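Local coordinates for peptidase S8 and S53, subtilisin, kexin, sedolisin (Mycobacterium smegmatis, PDB 4KG7), which acts as a subtilisin-like serine endopeptidase, the mycosin MycP3, associated with the ESX-3 type VII secretion system and probably cleaving peptide bonds through a Ser-His-Asp charge relay, at residues Val76-Arg81 with Asp96-Cys101; Pro83-Gly88 with Ala128-Ile133. One frame throughout, in Å; residues are numbered along the deposited sequence.

Contact 1 (Val76-Arg81 with Asp96-Cys101); sequences VQPGPR and DGLTDC
Gln77 reaches across to the backbone of Asp100 with its side-chain amide, in one of two direct hydrogen bonds across the segments: OE1 of Gln77 accepts from N of Asp100 at 3.0 Å, and the N-H...O angle of 176° makes it nearly straight. The donor is tilted 33° from the amide carbonyl plane. CG of Gln77 stands anti to its own backbone N (chi1 -157°), and a bend at chi2 then carries the amide over to Thr99 and Asp100. The tightly packed part lies at Val76, where N of Val76 donates to O of Gly97 at 3.2 Å and O of Val76 receives a CA-H...O contact from CA of Leu98. Asp100 turns its CB toward this backbone, while its carboxylate is held elsewhere: OD2 by Thr106 OG1, and OD1 by Thr74 OG1 and the backbone N atoms of Asp102 and Gly103. The more open side runs along Pro78 and Thr99. There CG of the exposed Pro78 meets CB of Leu98 at 4.0 Å, the two side chains crossing at about a right angle. Separately, one water joins NE2 of Gln77 to OG1 of Thr99; a second lies 2.7 Å from OE1 of Gln77. Within 96-101, OD1 of Asp96 accepts from N of Leu98 two residues on, an Asx turn, at 2.8 Å and from above the carboxylate plane. Both segments are loops flanking strand 85-90 of the subtilisin fold, and the second leads into helix 104-113, which begins at the predicted catalytic His104. The chemistry implies a junction of one backbone bond, at Val76, and one side-chain-to-backbone bond, at Gln77, whose OE1 takes Asp100 N and a water while NE2 gives a hydrogen to the other water.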
ATOM      1  N   VAL A  76      -6.200  -2.844 -11.594  1.00  7.20           N
ATOM      2  CA  VAL A  76      -6.591  -1.452 -11.741  1.00  7.43           C
ATOM      3  C   VAL A  76      -7.413  -1.338 -12.999  1.00  8.08           C
ATOM      4  O   VAL A  76      -6.948  -1.693 -14.083  1.00  8.11           O
ATOM      5  CB  VAL A  76      -5.377  -0.506 -11.841  1.00  7.33           C
ATOM      6  CG1 VAL A  76      -5.804   0.944 -12.094  1.00  7.52           C
ATOM      7  CG2 VAL A  76      -4.532  -0.569 -10.590  1.00  7.14           C
ATOM      8  N   GLN A  77      -8.624  -0.832 -12.870  1.00  8.62           N
ATOM      9  CA  GLN A  77      -9.507  -0.650 -14.021  1.00  9.77           C
ATOM     10  C   GLN A  77      -9.266   0.686 -14.702  1.00 10.12           C
ATOM     11  O   GLN A  77      -9.558   1.726 -14.136  1.00 10.17           O
ATOM     12  CB  GLN A  77     -10.958  -0.735 -13.547  1.00 10.36           C
ATOM     13  CG  GLN A  77     -11.977  -1.097 -14.600  1.00 11.46           C
ATOM     14  CD  GLN A  77     -11.826  -2.543 -15.095  1.00 12.04           C
ATOM     15  OE1 GLN A  77     -11.762  -3.515 -14.316  1.00 12.63           O
ATOM     16  NE2 GLN A  77     -11.747  -2.683 -16.384  1.00 12.48           N
ATOM     17  N   PRO A  78      -8.737   0.670 -15.950  1.00 10.55           N
ATOM     18  CA  PRO A  78      -8.535   1.949 -16.610  1.00 11.17           C
ATOM     19  C   PRO A  78      -9.835   2.680 -16.881  1.00 11.48           C
ATOM     20  O   PRO A  78     -10.872   2.086 -17.048  1.00 11.72           O
ATOM     21  CB  PRO A  78      -7.837   1.573 -17.936  1.00 11.73           C
ATOM     22  CG  PRO A  78      -7.363   0.157 -17.752  1.00 11.48           C
ATOM     23  CD  PRO A  78      -8.340  -0.464 -16.808  1.00 11.20           C
ATOM     24  N   GLY A  79      -9.756   4.001 -16.891  1.00 12.05           N
ATOM     25  CA  GLY A  79     -10.896   4.798 -17.269  1.00 12.60           C
ATOM     26  C   GLY A  79     -10.468   6.225 -17.476  1.00 13.04           C
ATOM     27  O   GLY A  79      -9.292   6.510 -17.494  1.00 12.66           O
ATOM     28  N   PRO A  80     -11.429   7.142 -17.636  1.00 13.65           N
ATOM     29  CA  PRO A  80     -11.037   8.532 -17.902  1.00 14.19           C
ATOM     30  C   PRO A  80     -10.174   9.197 -16.844  1.00 13.79           C
ATOM     31  O   PRO A  80      -9.403  10.118 -17.157  1.00 14.48           O
ATOM     32  CB  PRO A  80     -12.372   9.264 -18.032  1.00 14.78           C
ATOM     33  CG  PRO A  80     -13.373   8.214 -18.291  1.00 15.05           C
ATOM     34  CD  PRO A  80     -12.881   6.924 -17.739  1.00 14.25           C
ATOM     35  N   ARG A  81     -10.276   8.752 -15.597  1.00 13.08           N
ATOM     36  CA  ARG A  81      -9.451   9.331 -14.537  1.00 12.48           C
ATOM     37  C   ARG A  81      -8.164   8.539 -14.317  1.00 12.25           C
ATOM     38  O   ARG A  81      -7.296   8.969 -13.553  1.00 12.11           O
ATOM     39  CB  ARG A  81     -10.255   9.419 -13.250  1.00 12.22           C
ATOM     40  CG  ARG A  81     -11.565  10.175 -13.398  1.00 12.70           C
ATOM     41  CD  ARG A  81     -11.400  11.618 -13.833  1.00 13.23           C
ATOM     42  NE  ARG A  81     -10.952  12.525 -12.780  1.00 13.04           N
ATOM     43  CZ  ARG A  81     -11.743  13.189 -11.938  1.00 12.83           C
ATOM     44  NH1 ARG A  81     -13.064  13.065 -11.994  1.00 13.16           N
ATOM     45  NH2 ARG A  81     -11.202  13.980 -11.026  1.00 12.47           N
ATOM     46  N   ASP A  96      -3.941  -8.973 -17.947  1.00 11.16           N
ATOM     47  CA  ASP A  96      -2.834  -8.029 -18.037  1.00 10.87           C
ATOM     48  C   ASP A  96      -2.675  -7.177 -16.791  1.00  9.93           C
ATOM     49  O   ASP A  96      -1.799  -6.330 -16.722  1.00  9.41           O
ATOM     50  CB  ASP A  96      -3.018  -7.139 -19.280  1.00 11.44           C
ATOM     51  CG  ASP A  96      -4.333  -6.356 -19.288  1.00 11.54           C
ATOM     52  OD1 ASP A  96      -5.126  -6.445 -18.319  1.00 11.31           O
ATOM     53  OD2 ASP A  96      -4.573  -5.685 -20.327  1.00 12.61           O
ATOM     54  N   GLY A  97      -3.509  -7.406 -15.789  1.00  9.45           N
ATOM     55  CA  GLY A  97      -3.464  -6.591 -14.609  1.00  8.89           C
ATOM     56  C   GLY A  97      -4.421  -5.412 -14.639  1.00  8.71           C
ATOM     57  O   GLY A  97      -4.500  -4.659 -13.658  1.00  8.29           O
ATOM     58  N   LEU A  98      -5.155  -5.256 -15.739  1.00  9.17           N
ATOM     59  CA  LEU A  98      -6.037  -4.092 -15.954  1.00  9.28           C
ATOM     60  C   LEU A  98      -7.514  -4.451 -15.801  1.00  9.64           C
ATOM     61  O   LEU A  98      -8.388  -3.762 -16.321  1.00 10.20           O
ATOM     62  CB  LEU A  98      -5.748  -3.425 -17.301  1.00  9.58           C
ATOM     63  CG  LEU A  98      -4.301  -2.979 -17.478  1.00  9.41           C
ATOM     64  CD1 LEU A  98      -4.120  -2.441 -18.881  1.00 10.05           C
ATOM     65  CD2 LEU A  98      -3.927  -1.962 -16.392  1.00  9.02           C
ATOM     66  N   THR A  99      -7.755  -5.534 -15.074  1.00  9.71           N
ATOM     67  CA  THR A  99      -9.080  -5.909 -14.645  1.00 10.01           C
ATOM     68  C   THR A  99      -9.120  -5.928 -13.109  1.00  9.52           C
ATOM     69  O   THR A  99      -8.394  -6.666 -12.472  1.00  9.48           O
ATOM     70  CB  THR A  99      -9.486  -7.295 -15.173  1.00 10.64           C
ATOM     71  OG1 THR A  99      -9.497  -7.282 -16.600  1.00 11.59           O
ATOM     72  CG2 THR A  99     -10.851  -7.638 -14.661  1.00 11.02           C
ATOM     73  N   ASP A 100     -10.016  -5.147 -12.524  1.00  9.36           N
ATOM     74  CA  ASP A 100     -10.181  -5.102 -11.088  1.00  8.90           C
ATOM     75  C   ASP A 100     -11.584  -5.589 -10.712  1.00  9.54           C
ATOM     76  O   ASP A 100     -12.561  -4.866 -10.891  1.00  9.63           O
ATOM     77  CB  ASP A 100      -9.968  -3.660 -10.631  1.00  8.31           C
ATOM     78  CG  ASP A 100     -10.061  -3.493  -9.125  1.00  7.93           C
ATOM     79  OD1 ASP A 100     -10.181  -4.519  -8.409  1.00  7.96           O
ATOM     80  OD2 ASP A 100     -10.054  -2.331  -8.670  1.00  7.56           O
ATOM     81  N   CYS A 101     -11.645  -6.789 -10.160  1.00 10.14           N
ATOM     82  CA  CYS A 101     -12.905  -7.428  -9.765  1.00 11.26           C
ATOM     83  C   CYS A 101     -13.317  -7.026  -8.343  1.00 10.67           C
ATOM     84  O   CYS A 101     -14.380  -7.413  -7.865  1.00 10.87           O
ATOM     85  CB  CYS A 101     -12.705  -8.952  -9.889  1.00 12.74           C
ATOM     86  SG  CYS A 101     -14.092 -10.087  -9.586  1.00 15.87           S
TER
HETATM   87  O   HOH W   1     -11.506  -5.404 -17.598  1.00 22.73           O
HETATM   88  O   HOH W   2     -14.059  -4.818 -13.778  1.00 29.60           O

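Contact 2 (Pro83-Gly88 with Ala128-Ile133); sequences PNVEAG and ARLISI
Strands 85-88 and 129-133 run parallel, their short axes 4.5 Å apart at closest approach and their directions 31° apart. Val85 pairs with Leu130, Glu86 with Ile131 and Ala87 with Ser132. The ladder alternates as parallel strands require: N of Leu130 donates to O of Asn84 (2.9 Å), N of Glu86 to O of Leu130, and N of Ser132 to O of Glu86 (2.9 Å), before a weak bond from N of Gly88 to O of Ser132, whose angle is only 127°. Asn84 extends the ladder with its side chain. With CG placed between the backbone N and carbonyl carbon (chi1 55°), its ND2 donates to O of Ala128 at 3.0 Å, the acceptor lying in the amide plane; ND2 also bonds to Ala113 O. On one face CG2 of Val85 meets CD1 of Leu130, and CG1 of Val85 rests against CB of Ser132. On the other, Glu86, in one of its two conformers, extends alongside Ile131, OE1 coming within 3.4 Å of its CG1, and forms a long, and so uncertain, salt bridge to NH1 of Arg129 (3.7 Å). CG2 of Ile131 packs on CA of Gly88. The pair belongs to a beta-alpha-beta unit at the sheet edge: helix 104-113 covers Leu130, helix 150-170 packs on Ile133, and strand 68-73 hydrogen-bonds to the other side of 129-134.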
ATOM      1  N   PRO A  83      -6.064   7.044 -17.227  1.00 14.74           N
ATOM      2  CA  PRO A  83      -5.559   6.766 -18.559  1.00 16.26           C
ATOM      3  C   PRO A  83      -4.049   6.466 -18.509  1.00 17.20           C
ATOM      4  O   PRO A  83      -3.412   6.226 -19.552  1.00 20.91           O
ATOM      5  CB  PRO A  83      -5.796   8.100 -19.260  1.00 16.42           C
ATOM      6  CG  PRO A  83      -5.528   9.115 -18.196  1.00 15.79           C
ATOM      7  CD  PRO A  83      -6.045   8.485 -16.920  1.00 14.95           C
ATOM      8  N   ASN A  84      -3.451   6.535 -17.319  1.00 17.79           N
ATOM      9  CA  ASN A  84      -2.002   6.474 -17.180  1.00 17.65           C
ATOM     10  C   ASN A  84      -1.559   5.155 -16.547  1.00 17.02           C
ATOM     11  O   ASN A  84      -0.614   5.145 -15.726  1.00 17.91           O
ATOM     12  CB  ASN A  84      -1.486   7.675 -16.355  1.00 18.02           C
ATOM     13  CG  ASN A  84      -2.160   7.811 -14.990  1.00 18.04           C
ATOM     14  OD1 ASN A  84      -3.334   7.482 -14.822  1.00 18.24           O
ATOM     15  ND2 ASN A  84      -1.418   8.353 -14.023  1.00 17.50           N
ATOM     16  N   VAL A  85      -2.246   4.056 -16.912  1.00 16.55           N
ATOM     17  CA  VAL A  85      -1.936   2.724 -16.330  1.00 15.06           C
ATOM     18  C   VAL A  85      -1.448   1.682 -17.339  1.00 14.63           C
ATOM     19  O   VAL A  85      -2.106   1.387 -18.354  1.00 17.34           O
ATOM     20  CB  VAL A  85      -3.145   2.123 -15.599  1.00 14.52           C
ATOM     21  CG1 VAL A  85      -2.713   0.943 -14.729  1.00 13.96           C
ATOM     22  CG2 VAL A  85      -3.854   3.180 -14.770  1.00 14.77           C
ATOM     23  N   GLU A  86      -0.301   1.113 -17.018  1.00 13.43           N
ATOM     24  CA  GLU A  86       0.431   0.145 -17.832  0.50 13.08           C
ATOM     25  C   GLU A  86       0.150  -1.255 -17.278  1.00 12.21           C
ATOM     26  O   GLU A  86       0.075  -1.439 -16.058  1.00 10.85           O
ATOM     27  CB  GLU A  86       1.947   0.472 -17.761  0.50 13.31           C
ATOM     28  CG  GLU A  86       2.888  -0.547 -18.406  0.50 13.76           C
ATOM     29  CD  GLU A  86       4.373  -0.217 -18.236  0.50 13.95           C
ATOM     30  OE1 GLU A  86       4.714   0.873 -17.726  0.50 14.12           O
ATOM     31  OE2 GLU A  86       5.214  -1.058 -18.598  0.50 13.95           O
ATOM     32  N   ALA A  87       0.038  -2.237 -18.159  1.00 11.83           N
ATOM     33  CA  ALA A  87      -0.145  -3.616 -17.754  1.00 11.02           C
ATOM     34  C   ALA A  87       1.094  -4.174 -17.070  1.00 10.45           C
ATOM     35  O   ALA A  87       2.189  -4.061 -17.618  1.00 11.03           O
ATOM     36  CB  ALA A  87      -0.464  -4.442 -18.986  1.00 11.57           C
ATOM     37  N   GLY A  88       0.914  -4.792 -15.899  1.00  9.35           N
ATOM     38  CA  GLY A  88       2.000  -5.461 -15.197  1.00  8.90           C
ATOM     39  C   GLY A  88       1.719  -6.921 -14.920  1.00  8.80           C
ATOM     40  O   GLY A  88       2.552  -7.581 -14.315  1.00  9.06           O
ATOM     41  N   ALA A 128       2.699  11.090 -12.731  1.00 12.17           N
ATOM     42  CA  ALA A 128       3.358   9.793 -12.639  1.00 12.10           C
ATOM     43  C   ALA A 128       2.645   8.766 -13.517  1.00 12.79           C
ATOM     44  O   ALA A 128       1.496   8.948 -13.896  1.00 13.25           O
ATOM     45  CB  ALA A 128       3.409   9.335 -11.199  1.00 11.55           C
ATOM     46  N   ARG A 129       3.333   7.697 -13.846  1.00 13.60           N
ATOM     47  CA  ARG A 129       2.731   6.586 -14.566  1.00 14.74           C
ATOM     48  C   ARG A 129       2.570   5.438 -13.603  1.00 12.75           C
ATOM     49  O   ARG A 129       3.330   5.306 -12.660  1.00 13.10           O
ATOM     50  CB  ARG A 129       3.613   6.185 -15.728  1.00 18.32           C
ATOM     51  CG  ARG A 129       3.450   7.149 -16.888  1.00 22.93           C
ATOM     52  CD  ARG A 129       4.256   6.734 -18.097  1.00 27.19           C
ATOM     53  NE  ARG A 129       5.703   6.665 -17.838  1.00 31.54           N
ATOM     54  CZ  ARG A 129       6.389   5.574 -17.478  1.00 35.02           C
ATOM     55  NH1 ARG A 129       5.795   4.402 -17.282  1.00 34.71           N
ATOM     56  NH2 ARG A 129       7.708   5.669 -17.306  1.00 38.39           N
ATOM     57  N   LEU A 130       1.545   4.637 -13.821  1.00 11.23           N
ATOM     58  CA  LEU A 130       1.305   3.511 -12.970  1.00 10.13           C
ATOM     59  C   LEU A 130       1.515   2.223 -13.741  1.00  9.58           C
ATOM     60  O   LEU A 130       1.248   2.167 -14.936  1.00 10.12           O
ATOM     61  CB  LEU A 130      -0.156   3.520 -12.500  1.00 10.19           C
ATOM     62  CG  LEU A 130      -0.531   4.730 -11.659  1.00 10.59           C
ATOM     63  CD1 LEU A 130      -2.037   4.749 -11.449  1.00 11.03           C
ATOM     64  CD2 LEU A 130       0.220   4.718 -10.353  1.00 10.65           C
ATOM     65  N   ILE A 131       2.014   1.209 -13.052  1.00  8.63           N
ATOM     66  CA  ILE A 131       1.989  -0.183 -13.546  1.00  8.50           C
ATOM     67  C   ILE A 131       1.103  -0.969 -12.593  1.00  7.66           C
ATOM     68  O   ILE A 131       1.336  -0.959 -11.360  1.00  7.65           O
ATOM     69  CB  ILE A 131       3.388  -0.820 -13.554  1.00  8.79           C
ATOM     70  CG1 ILE A 131       4.322  -0.065 -14.485  1.00  9.46           C
ATOM     71  CG2 ILE A 131       3.298  -2.277 -13.989  1.00  9.07           C
ATOM     72  CD1 ILE A 131       5.775  -0.387 -14.230  1.00  9.81           C
ATOM     73  N   SER A 132       0.085  -1.638 -13.136  1.00  7.41           N
ATOM     74  CA  SER A 132      -0.800  -2.477 -12.323  1.00  6.87           C
ATOM     75  C   SER A 132      -0.438  -3.955 -12.416  1.00  6.90           C
ATOM     76  O   SER A 132      -0.470  -4.532 -13.491  1.00  7.03           O
ATOM     77  CB  SER A 132      -2.232  -2.353 -12.793  1.00  6.99           C
ATOM     78  OG  SER A 132      -3.034  -3.204 -12.019  1.00  6.84           O
ATOM     79  N   ILE A 133      -0.127  -4.548 -11.269  1.00  6.59           N
ATOM     80  CA  ILE A 133       0.147  -5.988 -11.154  1.00  6.66           C
ATOM     81  C   ILE A 133      -0.932  -6.546 -10.234  1.00  6.73           C
ATOM     82  O   ILE A 133      -1.012  -6.172  -9.050  1.00  6.48           O
ATOM     83  CB  ILE A 133       1.534  -6.258 -10.532  1.00  6.65           C
ATOM     84  CG1 ILE A 133       2.633  -5.685 -11.430  1.00  6.85           C
ATOM     85  CG2 ILE A 133       1.762  -7.749 -10.333  1.00  6.85           C
ATOM     86  CD1 ILE A 133       3.999  -5.689 -10.764  1.00  6.90           C
TER

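Contacts 1 and 2 lie with their centres 9 Å apart and meet directly at Ser132. Its OG probably hydrogen-bonds at 2.6 Å to O of Gly97, an atom shared with contact 1, and CD2 of Leu98 packs 3.6 Å from CG1 of Val85. The segments alternate along the chain: 83-88 falls between 76-81 and 96-101, and 128-133 follows them. Both contacts lie close to the predicted charge relay: the side chain of Asp100 is about 5 Å from that of His104, while those of Val76 and Ser132 are each about 6 Å from that of Asp73. Asp100 and Ser132 are thus near, without touching, the predicted catalytic residues, and the edge-strand pairing lies against the loops next to them.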